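Local atomic coordinates of TerD domain-containing protein (Streptomyces avermitilis, PDB entry 2QNG), a protein that is of uncharacterised function but binds two calcium ions and belongs to the TerD family. Residues P67-H72 with D79-L84; V116-Q121 with R127-V132. One frame throughout, in Å; residues are numbered along the deposited sequence.

Contact 1 (P67-H72 with D79-L84); sequences PAYVVH and DGTIYL
Y69 and V71 on one side meet D79 and I82 on the other in a face-to-face contact between two sheets of a beta sandwich: strand 69-71 is an edge strand of one sheet, strand 82-86 of the other. The axes of strands 69-71 and 82-84 pass 8.1 Å apart at 34°, so the gap is bridged mainly by side chains. V71 and I82 suit this interior because branched aliphatic groups fill it compactly; V71 CG2 lies 3.9 Å from I82 CG2, and V71 CG1 rests against the carbonyl oxygen of I82. The tyrosine end of the contact is polar. With Y69 CG between its backbone N and carbonyl carbon (chi1 60°), the ring reaches across and OH donates a weak hydrogen bond to D79 OD2 at 2.8 Å, ring and carboxylate planes being 76° apart. The other oxygen, D79 OD1, accepts from T81 N at 3.2 Å, making an Asx turn. Without the carboxylate, as with an alanine here, the Y69 hydroxyl would probably lose this acceptor and the turn its side-chain bond from T81 N. One carboxylate thus ties the tyrosine to the turn that leads into strand 82-86.

Contact 2 (V116-Q121 with R127-V132); sequences VGVVIQ and RTFVGV
R127 meets I120 through its aliphatic part: CB and CD each lie 4.0 Å from I120 CG2, and the two side chains cross at about a right angle. A long arginine suits the spot because its methylenes can lie on the isoleucine while its charged end goes elsewhere. The chain bends at chi3 (-60°), and NH1 donates to G131 O at 2.9 Å, the acceptor lying close to the guanidinium plane.

T128 offers backbone to the contact, its carbonyl carbon 3.5 Å from I120 CD1, while its hydroxyl is hydrogen-bonded to L155 O. From here the chain enters a 3-10 turn, 129-131, in which G131 N bonds to T128 O and V132 N to F129 O. This turn belongs to the loop joining strand 111-120 of one sheet of the sandwich to strand 135-141 of the other, and it folds back over the end of the strand it has just left.

F129, the first residue of the turn, presents a ring face to I120. CD1 of the isoleucine stands 3.6 Å from the ring centroid and only 6° off the normal, a CH-pi contact that a flat aromatic group is well shaped to receive. V118 O comes instead to the ring edge, in its plane, 3.9 Å from F129 CZ; the ring also stacks with F151.

At G131 a beta carbon would be crowded by R127 CG, which favours glycine. V132 then directs CG2 against I120 CD1 at 3.8 Å and also touches L51, a residue of one of the calcium sites.

In the fold
The segments of contact 1 both precede those of contact 2 along the chain, and the two contacts lie on opposite sides of the chain's centre, their centres about 20 Å apart and their nearest atoms about 7 Å apart. They share one five-stranded antiparallel sheet: strand 69-71 lies at one edge and strand 111-120 is central, with strand 51-59 between them. Contact 1 joins this sheet to strand 82-86 of the other, whereas contact 2 packs the connection toward strand 135-141. Contact 2 is nearer a calcium ion, about 8 Å from its V118 side chain, against about 13 Å for V71. Contact 1 thus bridges the sheets and contact 2 fixes a connecting loop near the calcium sites.

Contact 1 (P67-H72 with D79-L84)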
ATOM      1  N   PRO A  67       3.885  -6.122 -12.698  1.00 14.04           N
ATOM      2  CA  PRO A  67       3.646  -6.864 -11.458  1.00 13.20           C
ATOM      3  C   PRO A  67       3.401  -8.346 -11.727  1.00 13.55           C
ATOM      4  O   PRO A  67       2.697  -8.670 -12.694  1.00 14.22           O
ATOM      5  CB  PRO A  67       2.382  -6.191 -10.897  1.00 14.55           C
ATOM      6  CG  PRO A  67       2.451  -4.797 -11.454  1.00 15.35           C
ATOM      7  CD  PRO A  67       2.966  -4.980 -12.846  1.00 14.48           C
ATOM      8  N   ALA A  68       3.994  -9.234 -10.909  1.00 12.23           N
ATOM      9  CA  ALA A  68       3.664 -10.644 -10.999  1.00 12.99           C
ATOM     10  C   ALA A  68       2.223 -10.867 -10.563  1.00 12.17           C
ATOM     11  O   ALA A  68       1.469 -11.609 -11.205  1.00 13.68           O
ATOM     12  CB  ALA A  68       4.635 -11.503 -10.188  1.00 12.91           C
ATOM     13  N   TYR A  69       1.832 -10.187  -9.476  1.00 11.28           N
ATOM     14  CA  TYR A  69       0.442 -10.149  -9.045  1.00 11.51           C
ATOM     15  C   TYR A  69       0.274  -8.977  -8.115  1.00 10.97           C
ATOM     16  O   TYR A  69       1.250  -8.405  -7.619  1.00 10.48           O
ATOM     17  CB  TYR A  69      -0.022 -11.463  -8.376  1.00 12.08           C
ATOM     18  CG  TYR A  69       0.734 -11.879  -7.136  1.00 12.51           C
ATOM     19  CD1 TYR A  69       0.442 -11.317  -5.882  1.00 12.28           C
ATOM     20  CD2 TYR A  69       1.739 -12.833  -7.209  1.00 13.40           C
ATOM     21  CE1 TYR A  69       1.122 -11.723  -4.732  1.00 13.42           C
ATOM     22  CE2 TYR A  69       2.432 -13.228  -6.057  1.00 14.67           C
ATOM     23  CZ  TYR A  69       2.115 -12.681  -4.840  1.00 13.53           C
ATOM     24  OH  TYR A  69       2.766 -13.061  -3.684  1.00 17.01           O
ATOM     25  N   VAL A  70      -0.983  -8.607  -7.937  1.00 10.92           N
ATOM     26  CA  VAL A  70      -1.330  -7.580  -6.971  1.00 11.44           C
ATOM     27  C   VAL A  70      -2.355  -8.095  -5.964  1.00 10.92           C
ATOM     28  O   VAL A  70      -3.159  -8.991  -6.275  1.00 12.10           O
ATOM     29  CB  VAL A  70      -1.883  -6.295  -7.647  1.00 13.76           C
ATOM     30  CG1 VAL A  70      -0.884  -5.725  -8.645  1.00 15.23           C
ATOM     31  CG2 VAL A  70      -3.183  -6.550  -8.322  1.00 14.62           C
ATOM     32  N   VAL A  71      -2.292  -7.519  -4.760  1.00  9.61           N
ATOM     33  CA  VAL A  71      -3.198  -7.887  -3.662  1.00  9.78           C
ATOM     34  C   VAL A  71      -3.904  -6.632  -3.186  1.00  9.43           C
ATOM     35  O   VAL A  71      -3.270  -5.601  -2.931  1.00  9.85           O
ATOM     36  CB  VAL A  71      -2.437  -8.516  -2.467  1.00  9.82           C
ATOM     37  CG1 VAL A  71      -3.415  -8.988  -1.375  1.00 11.10           C
ATOM     38  CG2 VAL A  71      -1.593  -9.707  -2.956  1.00 10.86           C
ATOM     39  N   HIS A  72      -5.227  -6.738  -3.104  1.00 10.29           N
ATOM     40  CA  HIS A  72      -6.072  -5.674  -2.569  1.00 11.97           C
ATOM     41  C   HIS A  72      -7.413  -6.312  -2.227  1.00 12.45           C
ATOM     42  O   HIS A  72      -7.562  -7.545  -2.314  1.00 13.01           O
ATOM     43  CB  HIS A  72      -6.206  -4.495  -3.558  1.00 12.71           C
ATOM     44  CG  HIS A  72      -6.671  -4.890  -4.933  1.00 14.72           C
ATOM     45  ND1 HIS A  72      -7.931  -5.402  -5.189  1.00 16.94           N
ATOM     46  CD2 HIS A  72      -6.031  -4.855  -6.125  1.00 16.92           C
ATOM     47  CE1 HIS A  72      -8.046  -5.654  -6.482  1.00 19.11           C
ATOM     48  NE2 HIS A  72      -6.911  -5.321  -7.074  1.00 17.99           N
ATOM     49  N   ASP A  79      -0.608 -17.125  -3.217  1.00 18.17           N
ATOM     50  CA  ASP A  79       0.245 -17.928  -2.339  1.00 18.11           C
ATOM     51  C   ASP A  79      -0.058 -17.713  -0.837  1.00 17.79           C
ATOM     52  O   ASP A  79       0.622 -18.324  -0.006  1.00 18.20           O
ATOM     53  CB  ASP A  79       1.779 -17.742  -2.667  1.00 18.92           C
ATOM     54  CG  ASP A  79       2.246 -16.271  -2.655  1.00 20.68           C
ATOM     55  OD1 ASP A  79       1.803 -15.551  -1.743  1.00 21.71           O
ATOM     56  OD2 ASP A  79       3.074 -15.838  -3.533  1.00 20.90           O
ATOM     57  N   GLY A  80      -1.030 -16.838  -0.497  1.00 16.01           N
ATOM     58  CA  GLY A  80      -1.443 -16.573   0.899  1.00 12.95           C
ATOM     59  C   GLY A  80      -0.426 -15.844   1.802  1.00 11.09           C
ATOM     60  O   GLY A  80      -0.573 -15.779   3.033  1.00 13.26           O
ATOM     61  N   THR A  81       0.629 -15.323   1.194  1.00  9.91           N
ATOM     62  CA  THR A  81       1.712 -14.728   1.966  1.00  9.82           C
ATOM     63  C   THR A  81       1.508 -13.242   2.185  1.00  8.79           C
ATOM     64  O   THR A  81       2.142 -12.678   3.058  1.00  9.26           O
ATOM     65  CB  THR A  81       3.082 -14.956   1.305  1.00 11.26           C
ATOM     66  OG1 THR A  81       3.095 -14.370  -0.006  1.00 15.50           O
ATOM     67  CG2 THR A  81       3.358 -16.459   1.189  1.00 12.93           C
ATOM     68  N   ILE A  82       0.648 -12.606   1.384  1.00  8.14           N
ATOM     69  CA  ILE A  82       0.343 -11.179   1.510  1.00  8.66           C
ATOM     70  C   ILE A  82      -1.170 -11.138   1.542  1.00  8.09           C
ATOM     71  O   ILE A  82      -1.823 -11.748   0.678  1.00  9.22           O
ATOM     72  CB  ILE A  82       0.848 -10.366   0.307  1.00  8.55           C
ATOM     73  CG1 ILE A  82       2.382 -10.340   0.276  1.00 10.06           C
ATOM     74  CG2 ILE A  82       0.293  -8.949   0.336  1.00  9.80           C
ATOM     75  CD1 ILE A  82       2.998  -9.812  -1.024  1.00 10.92           C
ATOM     76  N   TYR A  83      -1.734 -10.482   2.558  1.00  8.39           N
ATOM     77  CA  TYR A  83      -3.176 -10.552   2.745  1.00  8.10           C
ATOM     78  C   TYR A  83      -3.718  -9.336   3.466  1.00  8.40           C
ATOM     79  O   TYR A  83      -3.069  -8.791   4.367  1.00  8.73           O
ATOM     80  CB  TYR A  83      -3.597 -11.845   3.476  1.00  9.84           C
ATOM     81  CG  TYR A  83      -2.826 -12.206   4.726  1.00  8.15           C
ATOM     82  CD1 TYR A  83      -3.326 -11.887   5.990  1.00 10.08           C
ATOM     83  CD2 TYR A  83      -1.592 -12.863   4.641  1.00  8.87           C
ATOM     84  CE1 TYR A  83      -2.634 -12.221   7.149  1.00 11.01           C
ATOM     85  CE2 TYR A  83      -0.881 -13.198   5.798  1.00  9.21           C
ATOM     86  CZ  TYR A  83      -1.417 -12.896   7.045  1.00  9.86           C
ATOM     87  OH  TYR A  83      -0.703 -13.246   8.181  1.00 12.52           O
ATOM     88  N   LEU A  84      -4.914  -8.929   3.055  1.00  8.57           N
ATOM     89  CA  LEU A  84      -5.591  -7.831   3.693  1.00  9.33           C
ATOM     90  C   LEU A  84      -6.283  -8.400   4.940  1.00 10.98           C
ATOM     91  O   LEU A  84      -7.009  -9.400   4.866  1.00 12.25           O
ATOM     92  CB  LEU A  84      -6.579  -7.182   2.715  1.00 10.48           C
ATOM     93  CG  LEU A  84      -7.219  -5.870   3.134  1.00 12.42           C
ATOM     94  CD1 LEU A  84      -6.203  -4.753   3.125  1.00 12.22           C
ATOM     95  CD2 LEU A  84      -8.339  -5.578   2.172  1.00 12.86           C
TER

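Contact 2 (V116-Q121 with R127-V132)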
ATOM      1  N   VAL A 116       4.282  -1.371  -1.855  1.00 10.12           N
ATOM      2  CA  VAL A 116       2.989  -1.145  -1.231  1.00 10.16           C
ATOM      3  C   VAL A 116       2.491   0.263  -1.525  1.00 10.13           C
ATOM      4  O   VAL A 116       3.289   1.178  -1.714  1.00 10.39           O
ATOM      5  CB  VAL A 116       3.031  -1.389   0.304  1.00 11.20           C
ATOM      6  CG1 VAL A 116       3.168  -2.852   0.585  1.00 12.62           C
ATOM      7  CG2 VAL A 116       4.177  -0.639   0.964  1.00 13.63           C
ATOM      8  N   GLY A 117       1.177   0.418  -1.594  1.00  9.42           N
ATOM      9  CA  GLY A 117       0.593   1.719  -1.919  1.00  9.34           C
ATOM     10  C   GLY A 117      -0.788   1.874  -1.360  1.00  8.17           C
ATOM     11  O   GLY A 117      -1.373   0.918  -0.822  1.00  8.72           O
ATOM     12  N   VAL A 118      -1.306   3.098  -1.507  1.00  8.58           N
ATOM     13  CA  VAL A 118      -2.623   3.444  -1.028  1.00  8.75           C
ATOM     14  C   VAL A 118      -3.293   4.213  -2.156  1.00  9.38           C
ATOM     15  O   VAL A 118      -2.730   5.201  -2.652  1.00 10.04           O
ATOM     16  CB  VAL A 118      -2.558   4.314   0.248  1.00  9.71           C
ATOM     17  CG1 VAL A 118      -3.945   4.770   0.694  1.00 10.72           C
ATOM     18  CG2 VAL A 118      -1.842   3.561   1.375  1.00 10.87           C
ATOM     19  N   VAL A 119      -4.482   3.754  -2.562  1.00  9.01           N
ATOM     20  CA  VAL A 119      -5.273   4.476  -3.551  1.00  9.31           C
ATOM     21  C   VAL A 119      -6.498   5.089  -2.910  1.00  8.89           C
ATOM     22  O   VAL A 119      -7.069   4.499  -1.987  1.00  9.69           O
ATOM     23  CB  VAL A 119      -5.712   3.548  -4.712  1.00 10.30           C
ATOM     24  CG1 VAL A 119      -4.512   2.955  -5.393  1.00 12.99           C
ATOM     25  CG2 VAL A 119      -6.656   2.420  -4.237  1.00 12.26           C
ATOM     26  N   ILE A 120      -6.921   6.239  -3.431  1.00  8.59           N
ATOM     27  CA  ILE A 120      -8.187   6.814  -3.054  1.00  8.78           C
ATOM     28  C   ILE A 120      -9.154   6.482  -4.173  1.00  9.12           C
ATOM     29  O   ILE A 120      -8.885   6.769  -5.345  1.00 10.40           O
ATOM     30  CB  ILE A 120      -8.098   8.328  -2.926  1.00  8.49           C
ATOM     31  CG1 ILE A 120      -7.025   8.735  -1.911  1.00  8.94           C
ATOM     32  CG2 ILE A 120      -9.488   8.908  -2.565  1.00 10.51           C
ATOM     33  CD1 ILE A 120      -6.636  10.183  -2.006  1.00  9.28           C
ATOM     34  N   GLN A 121     -10.268   5.837  -3.835  1.00  9.93           N
ATOM     35  CA  GLN A 121     -11.273   5.543  -4.866  1.00 10.49           C
ATOM     36  C   GLN A 121     -11.815   6.849  -5.446  1.00 11.15           C
ATOM     37  O   GLN A 121     -12.062   7.808  -4.711  1.00 12.20           O
ATOM     38  CB  GLN A 121     -12.426   4.724  -4.290  1.00 10.38           C
ATOM     39  CG  GLN A 121     -12.009   3.277  -3.974  1.00 12.10           C
ATOM     40  CD  GLN A 121     -11.765   2.431  -5.230  1.00 13.20           C
ATOM     41  OE1 GLN A 121     -12.296   2.726  -6.306  1.00 14.77           O
ATOM     42  NE2 GLN A 121     -10.939   1.408  -5.101  1.00 13.66           N
ATOM     43  N   ARG A 127     -10.947  13.014  -5.736  1.00 11.48           N
ATOM     44  CA  ARG A 127     -10.519  13.251  -4.360  1.00 11.60           C
ATOM     45  C   ARG A 127      -9.053  12.977  -4.270  1.00 10.57           C
ATOM     46  O   ARG A 127      -8.594  11.901  -4.669  1.00 11.03           O
ATOM     47  CB  ARG A 127     -11.293  12.351  -3.384  1.00 11.86           C
ATOM     48  CG  ARG A 127     -11.061  12.701  -1.919  1.00 12.66           C
ATOM     49  CD  ARG A 127     -11.783  11.760  -0.958  1.00 12.02           C
ATOM     50  NE  ARG A 127     -13.225  11.767  -1.156  1.00 14.07           N
ATOM     51  CZ  ARG A 127     -14.053  12.653  -0.615  1.00 14.81           C
ATOM     52  NH1 ARG A 127     -13.590  13.623   0.171  1.00 16.18           N
ATOM     53  NH2 ARG A 127     -15.354  12.581  -0.879  1.00 17.58           N
ATOM     54  N   THR A 128      -8.308  13.955  -3.766  1.00 10.37           N
ATOM     55  CA  THR A 128      -6.877  13.778  -3.531  1.00 10.38           C
ATOM     56  C   THR A 128      -6.602  13.697  -2.034  1.00  9.85           C
ATOM     57  O   THR A 128      -7.526  13.843  -1.219  1.00  9.76           O
ATOM     58  CB  THR A 128      -6.066  14.932  -4.135  1.00 11.02           C
ATOM     59  OG1 THR A 128      -6.320  16.133  -3.391  1.00 11.95           O
ATOM     60  CG2 THR A 128      -6.440  15.152  -5.614  1.00 12.81           C
ATOM     61  N   PHE A 129      -5.343  13.458  -1.635  1.00  9.82           N
ATOM     62  CA  PHE A 129      -5.101  13.307  -0.191  1.00  9.42           C
ATOM     63  C   PHE A 129      -5.505  14.509   0.657  1.00  8.70           C
ATOM     64  O   PHE A 129      -5.905  14.321   1.813  1.00  9.63           O
ATOM     65  CB  PHE A 129      -3.680  12.812   0.108  1.00  9.11           C
ATOM     66  CG  PHE A 129      -3.482  11.360  -0.231  1.00  8.49           C
ATOM     67  CD1 PHE A 129      -3.979  10.351   0.589  1.00 10.68           C
ATOM     68  CD2 PHE A 129      -2.831  11.002  -1.399  1.00  9.34           C
ATOM     69  CE1 PHE A 129      -3.824   9.004   0.241  1.00 10.35           C
ATOM     70  CE2 PHE A 129      -2.667   9.649  -1.751  1.00  9.55           C
ATOM     71  CZ  PHE A 129      -3.169   8.667  -0.925  1.00 10.83           C
ATOM     72  N   VAL A 130      -5.446  15.730   0.104  1.00  9.63           N
ATOM     73  CA  VAL A 130      -5.865  16.894   0.896  1.00 10.49           C
ATOM     74  C   VAL A 130      -7.384  16.848   1.163  1.00 11.17           C
ATOM     75  O   VAL A 130      -7.880  17.442   2.146  1.00 12.70           O
ATOM     76  CB  VAL A 130      -5.448  18.243   0.228  1.00 11.14           C
ATOM     77  CG1 VAL A 130      -6.340  18.573  -0.957  1.00 12.01           C
ATOM     78  CG2 VAL A 130      -5.430  19.373   1.258  1.00 13.31           C
ATOM     79  N   GLY A 131      -8.114  16.145   0.289  1.00 10.32           N
ATOM     80  CA  GLY A 131      -9.571  15.957   0.414  1.00 10.94           C
ATOM     81  C   GLY A 131      -9.964  14.759   1.285  1.00 10.97           C
ATOM     82  O   GLY A 131     -11.143  14.452   1.405  1.00 13.05           O
ATOM     83  N   VAL A 132      -8.982  14.073   1.860  1.00 10.61           N
ATOM     84  CA  VAL A 132      -9.224  13.014   2.820  1.00 10.27           C
ATOM     85  C   VAL A 132      -9.008  13.616   4.213  1.00 10.70           C
ATOM     86  O   VAL A 132      -8.001  14.290   4.461  1.00 11.56           O
ATOM     87  CB  VAL A 132      -8.241  11.858   2.602  1.00  9.48           C
ATOM     88  CG1 VAL A 132      -8.433  10.752   3.667  1.00  9.75           C
ATOM     89  CG2 VAL A 132      -8.394  11.300   1.193  1.00 10.51           C
TER